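Local coordinates for protein Tae4 (Agrobacterium tumefaciens, PDB 6IJF) that probably acts as a type VI secretion amidase effector, cleaving amide bonds in the peptidoglycan of rival bacteria, at residues G98-Y103 / T155-P160. Sequence-based numbering, arbitrary orientation.
Sequences GEPDPY and TIWFWP
Pro100 sits between the indoles of Trp157 and Trp159. Its CB lies over one face of Trp159, 3.5 Å from the centroid of the five-membered ring, a close CH-pi contact. The neighbouring CG reaches Trp157 less centrally, 4.3 Å from the centroid of its five-membered ring. Both tryptophans have CG anti to their own carbonyl carbon, but chi2 turns the rings differently (-17° in Trp157, -92° in Trp159), leaving CB over Trp159 and CG nearer Trp157. Farther along the same face of the sheet, Pro102 CB approaches Trp157 CD1. Lys92 and Met91 of helix 84-92 also pack against this side, on Trp157 and Trp159 respectively. Tyr103, Ile156 and Phe158 occupy the other face, where Tyr103 turns the edge of its ring, at CE2, to Phe158 CB at 4.2 Å; helix 108-112 touches all three. Between the faces run two reciprocal pairs of backbone hydrogen bonds, Asp101 with Phe158 and Tyr103 with Ile156, flanking the non-hydrogen-bonded pair Pro102-Trp157. Proline has no N-H to give, and Pro102 falls where none is needed. In the loop before strand 101-103, Gly98 O accepts a hydrogen bond from Trp159 NE1 at 2.9 Å, the oxygen lying in the indole plane although the N-H...O angle is a bent 140°. At the polar margin Asp101 OD2 forms a salt bridge with Arg115, and Thr155 OG1 bonds to Asn122. Strand 101-103 is an outermost strand of the chain's antiparallel sheet, paired with strand 155-160, within a Tae4 amidase fold of the papain-like peptidase clan.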
# COMPACT_ATOMS: atom_id res chain seq x y z
N GLY C 98 23.80 24.67 -7.01
CA GLY C 98 23.34 25.54 -8.12
C GLY C 98 21.88 25.29 -8.48
O GLY C 98 21.14 24.74 -7.62
N GLU C 99 21.47 25.70 -9.67
CA GLU C 99 20.06 25.66 -10.13
C GLU C 99 19.68 24.19 -10.31
O GLU C 99 20.37 23.45 -11.00
CB GLU C 99 19.84 26.43 -11.44
CG GLU C 99 19.82 27.94 -11.25
CD GLU C 99 18.92 28.47 -10.13
OE1 GLU C 99 17.72 28.08 -10.08
OE2 GLU C 99 19.41 29.27 -9.30
N PRO C 100 18.57 23.76 -9.70
CA PRO C 100 18.06 22.40 -9.91
C PRO C 100 17.24 22.34 -11.21
O PRO C 100 16.90 23.37 -11.73
CB PRO C 100 17.17 22.19 -8.68
CG PRO C 100 16.55 23.57 -8.54
CD PRO C 100 17.72 24.53 -8.78
N ASP C 101 16.92 21.13 -11.67
CA ASP C 101 15.90 20.90 -12.73
C ASP C 101 14.53 20.91 -12.06
O ASP C 101 14.26 20.03 -11.25
CB ASP C 101 16.16 19.57 -13.45
CG ASP C 101 17.51 19.48 -14.16
OD1 ASP C 101 18.03 20.53 -14.48
OD2 ASP C 101 17.96 18.37 -14.43
N PRO C 102 13.62 21.88 -12.33
CA PRO C 102 12.27 21.83 -11.77
C PRO C 102 11.34 20.90 -12.56
O PRO C 102 11.35 20.93 -13.77
CB PRO C 102 11.78 23.29 -11.84
CG PRO C 102 12.78 24.07 -12.68
CD PRO C 102 13.83 23.07 -13.16
N TYR C 103 10.57 20.07 -11.85
CA TYR C 103 9.59 19.14 -12.45
C TYR C 103 8.24 19.26 -11.75
O TYR C 103 8.07 19.99 -10.72
CB TYR C 103 10.10 17.70 -12.39
CG TYR C 103 11.31 17.45 -13.23
CD1 TYR C 103 11.20 17.41 -14.60
CD2 TYR C 103 12.58 17.30 -12.67
CE1 TYR C 103 12.31 17.24 -15.42
CE2 TYR C 103 13.69 17.06 -13.46
CZ TYR C 103 13.56 17.07 -14.85
OH TYR C 103 14.63 16.84 -15.68
N THR C 155 5.64 21.23 -6.88
CA THR C 155 6.85 21.20 -7.74
C THR C 155 7.87 20.27 -7.09
O THR C 155 7.82 20.05 -5.87
CB THR C 155 7.46 22.59 -8.01
OG1 THR C 155 8.01 23.08 -6.79
CG2 THR C 155 6.47 23.61 -8.53
N ILE C 156 8.73 19.72 -7.93
CA ILE C 156 9.82 18.83 -7.52
C ILE C 156 11.10 19.40 -8.10
O ILE C 156 11.15 19.60 -9.33
CB ILE C 156 9.51 17.41 -8.00
CG1 ILE C 156 8.19 16.94 -7.39
CG2 ILE C 156 10.68 16.48 -7.71
CD1 ILE C 156 7.62 15.70 -8.00
N TRP C 157 12.09 19.66 -7.24
CA TRP C 157 13.42 20.11 -7.70
C TRP C 157 14.37 18.93 -7.64
O TRP C 157 14.46 18.26 -6.58
CB TRP C 157 13.94 21.28 -6.87
CG TRP C 157 13.13 22.53 -6.97
CD1 TRP C 157 12.22 22.86 -7.92
CD2 TRP C 157 13.25 23.67 -6.11
NE1 TRP C 157 11.74 24.12 -7.69
CE2 TRP C 157 12.35 24.64 -6.58
CE3 TRP C 157 14.03 23.97 -4.98
CZ2 TRP C 157 12.21 25.89 -5.97
CZ3 TRP C 157 13.88 25.19 -4.37
CH2 TRP C 157 12.98 26.14 -4.86
N PHE C 158 15.11 18.71 -8.71
CA PHE C 158 16.15 17.66 -8.78
C PHE C 158 17.51 18.30 -9.07
O PHE C 158 17.66 19.00 -10.09
CB PHE C 158 15.78 16.65 -9.85
CG PHE C 158 16.77 15.53 -9.97
CD1 PHE C 158 17.16 14.82 -8.86
CD2 PHE C 158 17.35 15.23 -11.20
CE1 PHE C 158 18.11 13.82 -8.95
CE2 PHE C 158 18.30 14.22 -11.30
CZ PHE C 158 18.67 13.51 -10.17
N TRP C 159 18.49 18.01 -8.22
CA TRP C 159 19.93 18.32 -8.45
C TRP C 159 20.68 17.03 -8.77
O TRP C 159 20.98 16.24 -7.87
CB TRP C 159 20.53 18.96 -7.21
CG TRP C 159 19.98 20.28 -6.78
CD1 TRP C 159 20.45 21.49 -7.14
CD2 TRP C 159 18.97 20.53 -5.78
NE1 TRP C 159 19.80 22.49 -6.47
CE2 TRP C 159 18.91 21.93 -5.60
CE3 TRP C 159 18.13 19.73 -5.00
CZ2 TRP C 159 18.01 22.53 -4.74
CZ3 TRP C 159 17.26 20.33 -4.13
CH2 TRP C 159 17.20 21.71 -4.00
N PRO C 160 21.01 16.74 -10.05
CA PRO C 160 21.76 15.53 -10.39
C PRO C 160 23.22 15.61 -9.89
O PRO C 160 23.77 16.67 -9.93
CB PRO C 160 21.71 15.49 -11.92
CG PRO C 160 21.50 16.91 -12.33
CD PRO C 160 20.68 17.56 -11.23